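Putative uncharacterized protein (Chaetomium thermophilum, PDB 5IJP) binds inositol hexakisphosphate through the SPX domain of Vtc4, and probably acts as an inositol polyphosphate sensor in phosphate homeostasis. Local coordinates at residues Ile12-Trp17 against Gln74-Glu79; Ser81-Val86 against Ile124-Asp129; Ala64-Val69 against Thr139-Ile144; Ser10-Arg13 against His18-Asp21; Asp53-Phe58 against Thr152-Lys157. All coordinates share one frame; numbering follows the deposited sequence.

In the fold
All five contacts tie a helical SPX domain together, and helix 52-97 takes part in every one but contact 4. Contacts 2 and 3 both join it to helix 110-151, yet they differ in kind: contact 3 is a buried hydrocarbon seat for Phe141, whereas contact 2 is a surface salt bridge some 24 Å away, centre to centre. The other three are partly buried. Contacts 1 and 4 share Ile12 and Arg13 in the loop between helices 3-9 and 22-30; the first meets helix 52-97 through a lysine chain and weak polar ends, the second folds the loop on itself round a tyrosine. Contact 5 mixes a gripped carboxylate with apolar packing.

Contact 1: residues Ile12-Trp17 against Gln74-Glu79; sequences IREYQW and QVKAME
Lys76 of helix 52-97 lays its chain against the phenol end of Tyr15, with Glu14 alongside, and so the loop between helices 3-9 and 22-30 of the SPX domain rests on the long helix. The lysine does not extend: CG leaves anti to the backbone N (chi1 -160°), and the chain then bends at each of its next three torsions, bringing its middle as well as its tip to the tyrosine. Lys76 CG lies 3.4 Å from Tyr15 OH and approaches CE1 obliquely, while Lys76 NZ gives the same hydroxyl a weak hydrogen bond of 3.4 Å. The two side chains cross at about a right angle. Glu14 CG, anti to its own N (chi1 167°), lies over one face of the Tyr15 ring toward the rim; the bend at chi2 then turns the carboxylate to the lysine chain, with Glu14 OE2 3.8 Å from Lys76 CD. Glu14 OE1 stays 4.6 Å from Lys76 NZ, beyond salt-bridge range. Glu14 OE2 is instead paired with Lys72, one turn earlier on the helix, and Lys76 NZ has a long, weak ion pair with Asp126. Tyr15 also stacks with Phe133 of helix 110-151, so the ring touches both long helices. The chemistry implies a loose electrostatic link: the ammonium is shared among weak partners, while the aliphatic part of the lysine supplies most of the touching atoms.

Contact 2: residues Ser81-Val86 against Ile124-Asp129; sequences SRRIAV and IADVHD
This is a surface salt bridge between the two long helices of the SPX helical bundle, 52-97 and 110-151, made by one residue from each: Arg83 and Asp126. The CA atoms of Arg83 and Asp126 lie 10.3 Å apart, and the arginine spans the gap. Its chain runs out from helix 52-97, bends at chi3 (77°) and meets the aspartate at about a right angle. The carboxylate is turned nearly perpendicular to the guanidinium, the planes standing 80° apart, and offers one oxygen in place of a two-oxygen fork. Lys76 NZ makes a long, weak ion pair with that oxygen. A second acidic residue, Asp122, one turn earlier on helix 110-151, takes Arg83 NH2 in a salt bridge, so the guanidinium is held at both terminal nitrogens. That double hold probably fixes its rotation and balances some of the helix's negative charge. At the bridge itself, Asp126 OD2 lies at the guanidinium edge, near its plane, 2.9 Å from Arg83 NH1.

Contact 3: residues Ala64-Val69 against Thr139-Ile144; sequences AELDKV and TGFYKI
Phe141 of helix 110-151 points its ring straight at helix 52-97, in core packing between the antiparallel long helices of the SPX bundle; segments 64-69 and 139-144 run at 167°, their axes 11.8 Å apart. From CB, which starts toward the other helix, Phe141 CG stands beside the backbone N (chi1 -70°) and comes 4.0 Å from Leu66 CD1. CD1 and CE1 of the ring follow beneath that same methyl, which lies over one face, above its centre: Leu66 CD1 sits 3.8 Å from the Phe141 centroid and 11° off the normal, a CH-pi contact. CE1 also approaches Glu65 CB. On the other edge Phe141 CE2 meets Val69 CG2 at 3.8 Å, in the ring plane. The tip, Phe141 CZ, reaches the backbone, 3.5 Å from Glu65 O and 3.6 Å from Leu66 CA. No polar bond links the two segments. Leu164 of helix 157-165 packs on both Leu66 and Phe141, while Ile20, just before helix 22-30, touches the phenylalanine.

Contact 4: residues Ser10-Arg13 against His18-Asp21; sequences SIIR and HYID
Ile11 lies over one face of the Tyr19 ring, the two side chains running antiparallel past one another. Ile11 CG1 makes the touch: it stands 3.8 Å from the Tyr19 ring centroid, 17° off the normal and shifted toward the rim, closest to CD2 and CE2. This is a CH-pi contact, with Ile11 CG2 reaching CE2 as well. The ring comes in because Tyr19 CG lies anti to its carbonyl carbon (chi1 -74°), directing the phenol toward the earlier part of the loop. There Ile12 N donates a nearly straight hydrogen bond of 3.0 Å to Tyr19 OH, at 162°. Ile12 CD1 lies 3.4 Å from Tyr19 OH, so the same residue gives this oxygen both its N-H and an apolar neighbour. One tyrosine in this way pulls together both ends of the loop joining the N-terminal helices 3-9 and 22-30 of the SPX domain. Phe133 of helix 110-151 meets the Tyr19 ring edge-to-face, and Asn137 touches it from the same helix.

Contact 5: residues Asp53-Phe58 against Thr152-Lys157; sequences DDESRF and TGWRLK
Glu55 OE1 is gripped by two hydrogen bonds from outside these segments, from Trp50 NE1 and His148 NE2, and the carboxylate so held faces the loop 152-157. The place is the end of the SPX helical bundle where helix 110-151 gives way to helix 157-165, with Thr152 forming an ST turn: Thr152 OG1 accepts from Trp154 N at 3.1 Å. Glu55 puts CG anti to the backbone N (chi1 -171°) and bends at chi2, delivering one oxygen to each neighbour. Glu55 OE1 lies 3.4 Å from Trp154 CB and also nears CG, oblique to the indole, whose plane is 15° from the carboxylate's. Glu55 OE2 meets Leu156 CG at 3.4 Å. The bonds to Trp50 and His148 probably help to offset the partial desolvation of OE1. Trp50 also meets the Trp154 ring edge-to-face. Phe58, one turn further along helix 52-97, completes the patch: Phe58 CD2 lies 3.8 Å from Leu156 CD1, which sits at the ring edge.

Contact 1: residues Ile12-Trp17 against Gln74-Glu79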
# COMPACT_ATOMS: atom_id res chain seq x y z
N ILE A 12 -5.88 8.05 -5.64
CA ILE A 12 -5.28 9.34 -5.27
C ILE A 12 -4.26 9.66 -6.37
O ILE A 12 -3.48 8.78 -6.74
CB ILE A 12 -4.63 9.30 -3.86
CG1 ILE A 12 -5.60 8.73 -2.79
CG2 ILE A 12 -4.12 10.69 -3.44
CD1 ILE A 12 -4.92 7.88 -1.70
N ARG A 13 -4.26 10.90 -6.89
CA ARG A 13 -3.36 11.38 -7.94
C ARG A 13 -1.87 11.22 -7.60
O ARG A 13 -1.04 11.09 -8.51
CB ARG A 13 -3.68 12.84 -8.32
CG ARG A 13 -5.03 13.03 -9.00
CD ARG A 13 -4.91 13.27 -10.49
NE ARG A 13 -6.19 13.66 -11.08
CZ ARG A 13 -7.04 12.81 -11.65
NH1 ARG A 13 -6.76 11.52 -11.72
NH2 ARG A 13 -8.18 13.26 -12.17
N GLU A 14 -1.54 11.20 -6.29
CA GLU A 14 -0.20 11.01 -5.74
C GLU A 14 0.32 9.59 -6.04
O GLU A 14 1.51 9.42 -6.36
CB GLU A 14 -0.22 11.30 -4.22
CG GLU A 14 1.00 10.86 -3.41
CD GLU A 14 2.31 11.54 -3.74
OE1 GLU A 14 2.40 12.78 -3.60
OE2 GLU A 14 3.28 10.83 -4.10
N TYR A 15 -0.56 8.58 -5.96
CA TYR A 15 -0.24 7.16 -6.20
C TYR A 15 -0.84 6.61 -7.51
O TYR A 15 -0.66 5.43 -7.81
CB TYR A 15 -0.70 6.30 -5.01
CG TYR A 15 -0.33 6.82 -3.63
CD1 TYR A 15 0.87 6.46 -3.03
CD2 TYR A 15 -1.22 7.61 -2.91
CE1 TYR A 15 1.21 6.92 -1.76
CE2 TYR A 15 -0.89 8.08 -1.63
CZ TYR A 15 0.32 7.73 -1.06
OH TYR A 15 0.64 8.19 0.19
N GLN A 16 -1.54 7.48 -8.30
CA GLN A 16 -2.27 7.22 -9.55
C GLN A 16 -1.70 6.10 -10.46
O GLN A 16 -2.47 5.24 -10.89
CB GLN A 16 -2.41 8.52 -10.36
CG GLN A 16 -3.63 8.53 -11.30
CD GLN A 16 -3.69 9.73 -12.24
OE1 GLN A 16 -2.97 10.72 -12.09
NE2 GLN A 16 -4.57 9.65 -13.22
N TRP A 17 -0.39 6.14 -10.77
CA TRP A 17 0.25 5.16 -11.67
C TRP A 17 0.89 3.95 -10.95
O TRP A 17 1.61 3.18 -11.58
CB TRP A 17 1.31 5.87 -12.53
CG TRP A 17 0.77 6.90 -13.47
CD1 TRP A 17 0.63 8.23 -13.24
CD2 TRP A 17 0.33 6.68 -14.82
NE1 TRP A 17 0.13 8.86 -14.35
CE2 TRP A 17 -0.07 7.93 -15.34
CE3 TRP A 17 0.23 5.55 -15.65
CZ2 TRP A 17 -0.57 8.08 -16.64
CZ3 TRP A 17 -0.26 5.70 -16.94
CH2 TRP A 17 -0.65 6.95 -17.42
N GLN A 74 7.59 2.22 -0.31
CA GLN A 74 8.91 2.52 0.25
C GLN A 74 9.24 4.01 0.16
O GLN A 74 9.61 4.60 1.18
CB GLN A 74 10.00 1.67 -0.43
CG GLN A 74 11.38 1.83 0.19
CD GLN A 74 12.36 0.83 -0.35
OE1 GLN A 74 12.27 -0.37 -0.09
NE2 GLN A 74 13.33 1.31 -1.11
N VAL A 75 9.15 4.60 -1.05
CA VAL A 75 9.45 6.01 -1.34
C VAL A 75 8.64 6.96 -0.44
O VAL A 75 9.22 7.84 0.20
CB VAL A 75 9.32 6.36 -2.85
CG1 VAL A 75 9.65 7.83 -3.13
CG2 VAL A 75 10.20 5.46 -3.71
N LYS A 76 7.31 6.74 -0.36
CA LYS A 76 6.41 7.57 0.44
C LYS A 76 6.65 7.46 1.95
O LYS A 76 6.71 8.50 2.62
CB LYS A 76 4.94 7.29 0.08
CG LYS A 76 3.98 8.41 0.48
CD LYS A 76 3.91 9.54 -0.55
CE LYS A 76 3.70 10.90 0.09
NZ LYS A 76 2.33 11.05 0.66
N ALA A 77 6.80 6.23 2.49
CA ALA A 77 7.05 5.98 3.92
C ALA A 77 8.36 6.59 4.40
O ALA A 77 8.41 7.15 5.50
CB ALA A 77 7.01 4.50 4.22
N MET A 78 9.42 6.49 3.58
CA MET A 78 10.75 7.03 3.88
C MET A 78 10.75 8.55 3.86
O MET A 78 11.46 9.17 4.65
CB MET A 78 11.79 6.47 2.92
CG MET A 78 12.37 5.14 3.38
SD MET A 78 13.37 4.30 2.13
CE MET A 78 14.60 5.53 1.81
N GLU A 79 9.93 9.15 2.97
CA GLU A 79 9.75 10.60 2.86
C GLU A 79 9.02 11.11 4.10
O GLU A 79 9.34 12.18 4.61
CB GLU A 79 8.99 10.98 1.58
CG GLU A 79 9.88 11.10 0.36
CD GLU A 79 9.20 11.09 -1.00
OE1 GLU A 79 7.97 10.83 -1.06
OE2 GLU A 79 9.90 11.31 -2.01

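Contact 2: residues Ser81-Val86 against Ile124-Asp129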
# COMPACT_ATOMS: atom_id res chain seq x y z
N SER A 81 9.08 9.47 7.10
CA SER A 81 10.06 9.26 8.17
C SER A 81 11.04 10.44 8.24
O SER A 81 11.44 10.84 9.33
CB SER A 81 10.82 7.96 7.96
OG SER A 81 9.96 6.84 8.11
N ARG A 82 11.40 11.00 7.06
CA ARG A 82 12.28 12.17 6.92
C ARG A 82 11.52 13.41 7.40
O ARG A 82 12.11 14.24 8.09
CB ARG A 82 12.72 12.32 5.45
CG ARG A 82 13.71 13.45 5.19
CD ARG A 82 13.70 13.89 3.74
NE ARG A 82 12.44 14.53 3.36
CZ ARG A 82 12.01 14.67 2.11
NH1 ARG A 82 10.85 15.27 1.87
NH2 ARG A 82 12.73 14.22 1.09
N ARG A 83 10.21 13.52 7.05
CA ARG A 83 9.32 14.62 7.45
C ARG A 83 9.10 14.63 8.96
O ARG A 83 9.00 15.71 9.54
CB ARG A 83 7.98 14.54 6.71
CG ARG A 83 8.00 15.16 5.32
CD ARG A 83 6.60 15.24 4.72
NE ARG A 83 5.83 16.35 5.30
CZ ARG A 83 4.54 16.57 5.06
NH1 ARG A 83 3.86 15.77 4.25
NH2 ARG A 83 3.93 17.60 5.62
N ILE A 84 9.03 13.44 9.59
CA ILE A 84 8.87 13.29 11.04
C ILE A 84 10.16 13.74 11.74
O ILE A 84 10.08 14.52 12.69
CB ILE A 84 8.42 11.84 11.43
CG1 ILE A 84 6.96 11.59 11.01
CG2 ILE A 84 8.60 11.57 12.94
CD1 ILE A 84 6.54 10.12 10.90
N ALA A 85 11.33 13.28 11.25
CA ALA A 85 12.66 13.60 11.77
C ALA A 85 12.96 15.10 11.81
O ALA A 85 13.52 15.58 12.79
CB ALA A 85 13.73 12.87 10.97
N VAL A 86 12.58 15.85 10.74
CA VAL A 86 12.80 17.30 10.67
C VAL A 86 11.81 18.06 11.57
O VAL A 86 12.19 19.07 12.15
CB VAL A 86 12.86 17.88 9.23
CG1 VAL A 86 14.11 17.40 8.49
CG2 VAL A 86 11.60 17.58 8.42
N ILE A 124 0.22 13.26 9.52
CA ILE A 124 -0.77 12.28 10.01
C ILE A 124 -1.73 11.91 8.87
O ILE A 124 -2.01 10.72 8.68
CB ILE A 124 -1.52 12.79 11.29
CG1 ILE A 124 -0.53 13.03 12.45
CG2 ILE A 124 -2.64 11.82 11.72
CD1 ILE A 124 -0.97 14.06 13.47
N ALA A 125 -2.18 12.92 8.09
CA ALA A 125 -3.06 12.74 6.93
C ALA A 125 -2.33 11.96 5.83
O ALA A 125 -2.94 11.11 5.19
CB ALA A 125 -3.51 14.10 6.41
N ASP A 126 -1.02 12.23 5.66
CA ASP A 126 -0.16 11.54 4.69
C ASP A 126 0.08 10.08 5.10
O ASP A 126 0.21 9.22 4.22
CB ASP A 126 1.17 12.29 4.49
CG ASP A 126 1.11 13.47 3.54
OD1 ASP A 126 0.03 14.09 3.42
OD2 ASP A 126 2.15 13.79 2.92
N VAL A 127 0.10 9.80 6.42
CA VAL A 127 0.25 8.45 6.99
C VAL A 127 -1.03 7.66 6.66
O VAL A 127 -0.94 6.54 6.16
CB VAL A 127 0.59 8.47 8.51
CG1 VAL A 127 0.38 7.10 9.16
CG2 VAL A 127 2.01 8.96 8.76
N HIS A 128 -2.21 8.27 6.92
CA HIS A 128 -3.53 7.70 6.65
C HIS A 128 -3.75 7.44 5.16
O HIS A 128 -4.30 6.40 4.80
CB HIS A 128 -4.64 8.60 7.23
CG HIS A 128 -6.03 8.15 6.91
ND1 HIS A 128 -6.87 8.90 6.11
CD2 HIS A 128 -6.68 7.01 7.27
CE1 HIS A 128 -8.00 8.22 6.02
NE2 HIS A 128 -7.93 7.07 6.70
N ASP A 129 -3.31 8.38 4.29
CA ASP A 129 -3.41 8.25 2.83
C ASP A 129 -2.52 7.12 2.31
O ASP A 129 -2.91 6.43 1.36
CB ASP A 129 -3.09 9.58 2.12
CG ASP A 129 -4.17 10.64 2.26
OD1 ASP A 129 -5.37 10.30 2.16
OD2 ASP A 129 -3.81 11.83 2.41

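Contact 3: residues Ala64-Val69 against Thr139-Ile144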
# COMPACT_ATOMS: atom_id res chain seq x y z
N ALA A 64 5.42 -8.40 -10.99
CA ALA A 64 5.74 -7.08 -11.55
C ALA A 64 4.84 -6.00 -10.94
O ALA A 64 5.30 -4.89 -10.69
CB ALA A 64 5.58 -7.10 -13.07
N GLU A 65 3.56 -6.35 -10.68
CA GLU A 65 2.59 -5.47 -10.05
C GLU A 65 2.88 -5.34 -8.56
O GLU A 65 2.68 -4.26 -8.00
CB GLU A 65 1.15 -5.97 -10.28
CG GLU A 65 0.59 -5.66 -11.66
CD GLU A 65 0.47 -4.19 -12.00
OE1 GLU A 65 -0.22 -3.46 -11.26
OE2 GLU A 65 1.06 -3.77 -13.02
N LEU A 66 3.39 -6.42 -7.93
CA LEU A 66 3.75 -6.46 -6.51
C LEU A 66 4.96 -5.56 -6.22
O LEU A 66 4.97 -4.89 -5.19
CB LEU A 66 4.02 -7.91 -6.06
CG LEU A 66 3.89 -8.18 -4.56
CD1 LEU A 66 2.49 -8.67 -4.21
CD2 LEU A 66 4.92 -9.19 -4.09
N ASP A 67 5.94 -5.53 -7.14
CA ASP A 67 7.14 -4.70 -7.03
C ASP A 67 6.82 -3.22 -7.21
O ASP A 67 7.41 -2.39 -6.52
CB ASP A 67 8.22 -5.14 -8.03
CG ASP A 67 8.66 -6.59 -7.92
OD1 ASP A 67 8.53 -7.17 -6.81
OD2 ASP A 67 9.12 -7.15 -8.93
N LYS A 68 5.90 -2.90 -8.14
CA LYS A 68 5.44 -1.54 -8.46
C LYS A 68 4.77 -0.89 -7.24
O LYS A 68 5.00 0.30 -6.99
CB LYS A 68 4.47 -1.58 -9.66
CG LYS A 68 4.12 -0.22 -10.25
CD LYS A 68 3.14 -0.31 -11.42
CE LYS A 68 1.70 -0.46 -10.98
NZ LYS A 68 0.78 -0.58 -12.14
N VAL A 69 3.98 -1.67 -6.49
CA VAL A 69 3.29 -1.22 -5.27
C VAL A 69 4.30 -1.05 -4.13
O VAL A 69 4.32 0.00 -3.49
CB VAL A 69 2.12 -2.17 -4.89
CG1 VAL A 69 1.44 -1.73 -3.60
CG2 VAL A 69 1.10 -2.26 -6.02
N THR A 139 -5.74 -5.73 -0.36
CA THR A 139 -7.04 -6.31 -0.68
C THR A 139 -7.08 -6.72 -2.17
O THR A 139 -7.62 -7.77 -2.50
CB THR A 139 -8.17 -5.33 -0.30
OG1 THR A 139 -7.96 -4.86 1.04
CG2 THR A 139 -9.56 -5.94 -0.41
N GLY A 140 -6.47 -5.89 -3.02
CA GLY A 140 -6.36 -6.09 -4.46
C GLY A 140 -5.66 -7.38 -4.84
O GLY A 140 -6.18 -8.14 -5.66
N PHE A 141 -4.48 -7.63 -4.24
CA PHE A 141 -3.71 -8.85 -4.47
C PHE A 141 -4.40 -10.06 -3.85
O PHE A 141 -4.47 -11.11 -4.49
CB PHE A 141 -2.27 -8.72 -3.96
CG PHE A 141 -1.40 -7.77 -4.77
CD1 PHE A 141 -0.84 -8.17 -5.98
CD2 PHE A 141 -1.12 -6.50 -4.29
CE1 PHE A 141 -0.04 -7.30 -6.71
CE2 PHE A 141 -0.32 -5.62 -5.03
CZ PHE A 141 0.22 -6.03 -6.23
N TYR A 142 -4.96 -9.90 -2.63
CA TYR A 142 -5.68 -10.94 -1.89
C TYR A 142 -6.90 -11.45 -2.67
O TYR A 142 -7.14 -12.66 -2.71
CB TYR A 142 -6.13 -10.39 -0.52
CG TYR A 142 -6.13 -11.42 0.59
CD1 TYR A 142 -5.04 -11.56 1.44
CD2 TYR A 142 -7.24 -12.23 0.81
CE1 TYR A 142 -5.04 -12.50 2.47
CE2 TYR A 142 -7.26 -13.18 1.83
CZ TYR A 142 -6.15 -13.31 2.66
OH TYR A 142 -6.17 -14.24 3.67
N LYS A 143 -7.65 -10.52 -3.31
CA LYS A 143 -8.84 -10.83 -4.10
C LYS A 143 -8.50 -11.48 -5.44
O LYS A 143 -9.19 -12.42 -5.84
CB LYS A 143 -9.70 -9.58 -4.31
CG LYS A 143 -11.11 -9.71 -3.74
CD LYS A 143 -11.29 -8.89 -2.47
CE LYS A 143 -12.70 -8.96 -1.95
NZ LYS A 143 -12.89 -8.08 -0.76
N ILE A 144 -7.46 -10.98 -6.15
CA ILE A 144 -7.06 -11.50 -7.46
C ILE A 144 -6.40 -12.90 -7.34
O ILE A 144 -6.56 -13.72 -8.25
CB ILE A 144 -6.21 -10.48 -8.28
CG1 ILE A 144 -6.31 -10.73 -9.80
CG2 ILE A 144 -4.75 -10.38 -7.82
CD1 ILE A 144 -7.45 -10.00 -10.50

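Contact 4: residues Ser10-Arg13 against His18-Asp21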
# COMPACT_ATOMS: atom_id res chain seq x y z
N SER A 10 -11.35 4.99 -5.49
CA SER A 10 -10.45 5.35 -4.40
C SER A 10 -8.99 5.57 -4.85
O SER A 10 -8.05 5.24 -4.11
CB SER A 10 -10.54 4.32 -3.27
OG SER A 10 -10.19 3.02 -3.72
N ILE A 11 -8.80 6.16 -6.05
CA ILE A 11 -7.47 6.47 -6.60
C ILE A 11 -7.07 7.90 -6.26
O ILE A 11 -7.82 8.85 -6.53
CB ILE A 11 -7.37 6.12 -8.12
CG1 ILE A 11 -7.07 4.62 -8.31
CG2 ILE A 11 -6.31 6.98 -8.85
CD1 ILE A 11 -7.22 4.05 -9.74
N ILE A 12 -5.88 8.05 -5.64
CA ILE A 12 -5.28 9.34 -5.27
C ILE A 12 -4.26 9.66 -6.37
O ILE A 12 -3.48 8.78 -6.74
CB ILE A 12 -4.63 9.30 -3.86
CG1 ILE A 12 -5.60 8.73 -2.79
CG2 ILE A 12 -4.12 10.69 -3.44
CD1 ILE A 12 -4.92 7.88 -1.70
N ARG A 13 -4.26 10.90 -6.89
CA ARG A 13 -3.36 11.38 -7.94
C ARG A 13 -1.87 11.22 -7.60
O ARG A 13 -1.04 11.09 -8.51
CB ARG A 13 -3.68 12.84 -8.32
CG ARG A 13 -5.03 13.03 -9.00
CD ARG A 13 -4.91 13.27 -10.49
NE ARG A 13 -6.19 13.66 -11.08
CZ ARG A 13 -7.04 12.81 -11.65
NH1 ARG A 13 -6.76 11.52 -11.72
NH2 ARG A 13 -8.18 13.26 -12.17
N HIS A 18 0.60 3.77 -9.64
CA HIS A 18 1.21 2.70 -8.85
C HIS A 18 0.21 1.72 -8.20
O HIS A 18 0.64 0.84 -7.44
CB HIS A 18 2.16 3.29 -7.81
CG HIS A 18 3.23 4.15 -8.41
ND1 HIS A 18 3.02 5.50 -8.64
CD2 HIS A 18 4.46 3.82 -8.87
CE1 HIS A 18 4.14 5.95 -9.19
NE2 HIS A 18 5.03 4.97 -9.35
N TYR A 19 -1.09 1.84 -8.51
CA TYR A 19 -2.12 0.93 -7.99
C TYR A 19 -2.08 -0.41 -8.73
O TYR A 19 -1.43 -0.52 -9.77
CB TYR A 19 -3.52 1.57 -8.12
CG TYR A 19 -3.79 2.66 -7.11
CD1 TYR A 19 -4.30 2.37 -5.85
CD2 TYR A 19 -3.56 4.00 -7.43
CE1 TYR A 19 -4.56 3.38 -4.93
CE2 TYR A 19 -3.82 5.01 -6.51
CZ TYR A 19 -4.31 4.70 -5.26
OH TYR A 19 -4.57 5.70 -4.35
N ILE A 20 -2.78 -1.44 -8.20
CA ILE A 20 -2.86 -2.78 -8.80
C ILE A 20 -3.58 -2.72 -10.13
O ILE A 20 -4.61 -2.04 -10.25
CB ILE A 20 -3.55 -3.85 -7.90
CG1 ILE A 20 -3.74 -3.40 -6.44
CG2 ILE A 20 -2.84 -5.19 -7.98
CD1 ILE A 20 -5.14 -2.88 -6.14
N ASP A 21 -3.09 -3.47 -11.13
CA ASP A 21 -3.74 -3.58 -12.43
C ASP A 21 -4.72 -4.76 -12.31
O ASP A 21 -4.54 -5.80 -12.93
CB ASP A 21 -2.71 -3.78 -13.56
CG ASP A 21 -3.25 -3.63 -14.97
OD1 ASP A 21 -4.33 -3.01 -15.15
OD2 ASP A 21 -2.58 -4.11 -15.91

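Contact 5: residues Asp53-Phe58 against Thr152-Lys157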
# COMPACT_ATOMS: atom_id res chain seq x y z
N ASP A 53 2.37 -22.77 -18.80
CA ASP A 53 2.81 -21.58 -19.53
C ASP A 53 1.93 -20.38 -19.19
O ASP A 53 2.45 -19.27 -19.08
CB ASP A 53 2.80 -21.84 -21.05
CG ASP A 53 3.67 -22.99 -21.51
OD1 ASP A 53 4.87 -23.02 -21.13
OD2 ASP A 53 3.18 -23.83 -22.29
N ASP A 54 0.61 -20.60 -19.01
CA ASP A 54 -0.35 -19.56 -18.63
C ASP A 54 -0.09 -19.12 -17.19
O ASP A 54 -0.20 -17.93 -16.89
CB ASP A 54 -1.80 -20.08 -18.76
CG ASP A 54 -2.26 -20.37 -20.18
OD1 ASP A 54 -2.03 -19.52 -21.07
OD2 ASP A 54 -2.91 -21.41 -20.38
N GLU A 55 0.28 -20.08 -16.32
CA GLU A 55 0.61 -19.89 -14.91
C GLU A 55 1.89 -19.05 -14.76
O GLU A 55 1.90 -18.12 -13.95
CB GLU A 55 0.76 -21.25 -14.21
CG GLU A 55 0.89 -21.16 -12.69
CD GLU A 55 -0.36 -20.83 -11.89
OE1 GLU A 55 -1.48 -21.00 -12.42
OE2 GLU A 55 -0.21 -20.45 -10.71
N SER A 56 2.95 -19.37 -15.54
CA SER A 56 4.23 -18.67 -15.54
C SER A 56 4.08 -17.21 -15.97
O SER A 56 4.74 -16.33 -15.42
CB SER A 56 5.24 -19.38 -16.44
OG SER A 56 5.49 -20.70 -15.99
N ARG A 57 3.17 -16.96 -16.94
CA ARG A 57 2.84 -15.63 -17.47
C ARG A 57 2.12 -14.79 -16.41
O ARG A 57 2.44 -13.61 -16.26
CB ARG A 57 1.99 -15.77 -18.75
CG ARG A 57 1.68 -14.46 -19.47
CD ARG A 57 0.64 -14.61 -20.57
NE ARG A 57 -0.67 -14.98 -20.05
CZ ARG A 57 -1.28 -16.13 -20.30
NH1 ARG A 57 -0.70 -17.04 -21.07
NH2 ARG A 57 -2.48 -16.39 -19.78
N PHE A 58 1.15 -15.40 -15.69
CA PHE A 58 0.37 -14.74 -14.65
C PHE A 58 1.22 -14.36 -13.43
O PHE A 58 1.09 -13.24 -12.94
CB PHE A 58 -0.86 -15.57 -14.24
CG PHE A 58 -1.80 -14.88 -13.27
CD1 PHE A 58 -2.66 -13.88 -13.70
CD2 PHE A 58 -1.83 -15.26 -11.93
CE1 PHE A 58 -3.52 -13.24 -12.80
CE2 PHE A 58 -2.70 -14.63 -11.03
CZ PHE A 58 -3.54 -13.63 -11.47
N THR A 152 -9.09 -20.90 -12.34
CA THR A 152 -8.16 -21.85 -12.97
C THR A 152 -8.14 -23.23 -12.30
O THR A 152 -8.09 -24.24 -13.00
CB THR A 152 -6.74 -21.25 -13.05
OG1 THR A 152 -6.11 -21.30 -11.76
CG2 THR A 152 -6.72 -19.82 -13.59
N GLY A 153 -8.13 -23.24 -10.97
CA GLY A 153 -8.03 -24.46 -10.18
C GLY A 153 -6.66 -24.59 -9.55
O GLY A 153 -6.50 -25.27 -8.53
N TRP A 154 -5.66 -23.92 -10.16
CA TRP A 154 -4.26 -23.87 -9.71
C TRP A 154 -4.20 -22.92 -8.52
O TRP A 154 -4.73 -21.80 -8.60
CB TRP A 154 -3.35 -23.35 -10.85
CG TRP A 154 -3.30 -24.21 -12.08
CD1 TRP A 154 -4.33 -24.54 -12.91
CD2 TRP A 154 -2.11 -24.74 -12.69
NE1 TRP A 154 -3.88 -25.30 -13.96
CE2 TRP A 154 -2.52 -25.44 -13.86
CE3 TRP A 154 -0.75 -24.73 -12.36
CZ2 TRP A 154 -1.61 -26.10 -14.69
CZ3 TRP A 154 0.15 -25.39 -13.18
CH2 TRP A 154 -0.28 -26.06 -14.33
N ARG A 155 -3.59 -23.36 -7.40
CA ARG A 155 -3.50 -22.54 -6.19
C ARG A 155 -2.20 -21.74 -6.10
O ARG A 155 -1.12 -22.31 -6.24
CB ARG A 155 -3.73 -23.39 -4.93
CG ARG A 155 -5.20 -23.45 -4.52
CD ARG A 155 -5.52 -24.70 -3.73
NE ARG A 155 -5.86 -25.82 -4.60
CZ ARG A 155 -7.10 -26.16 -4.95
NH1 ARG A 155 -8.14 -25.46 -4.50
NH2 ARG A 155 -7.31 -27.19 -5.75
N LEU A 156 -2.33 -20.42 -5.87
CA LEU A 156 -1.21 -19.49 -5.72
C LEU A 156 -1.08 -18.94 -4.30
O LEU A 156 -0.04 -18.39 -3.94
CB LEU A 156 -1.30 -18.33 -6.73
CG LEU A 156 -0.49 -18.46 -8.02
CD1 LEU A 156 -0.66 -17.24 -8.90
CD2 LEU A 156 1.00 -18.69 -7.75
N LYS A 157 -2.14 -19.12 -3.48
CA LYS A 157 -2.23 -18.67 -2.10
C LYS A 157 -1.14 -19.24 -1.14
O LYS A 157 -0.66 -18.44 -0.34
CB LYS A 157 -3.64 -18.93 -1.53
CG LYS A 157 -4.04 -17.97 -0.41
CD LYS A 157 -5.53 -18.06 -0.05
CE LYS A 157 -6.43 -17.20 -0.92
NZ LYS A 157 -6.27 -15.75 -0.63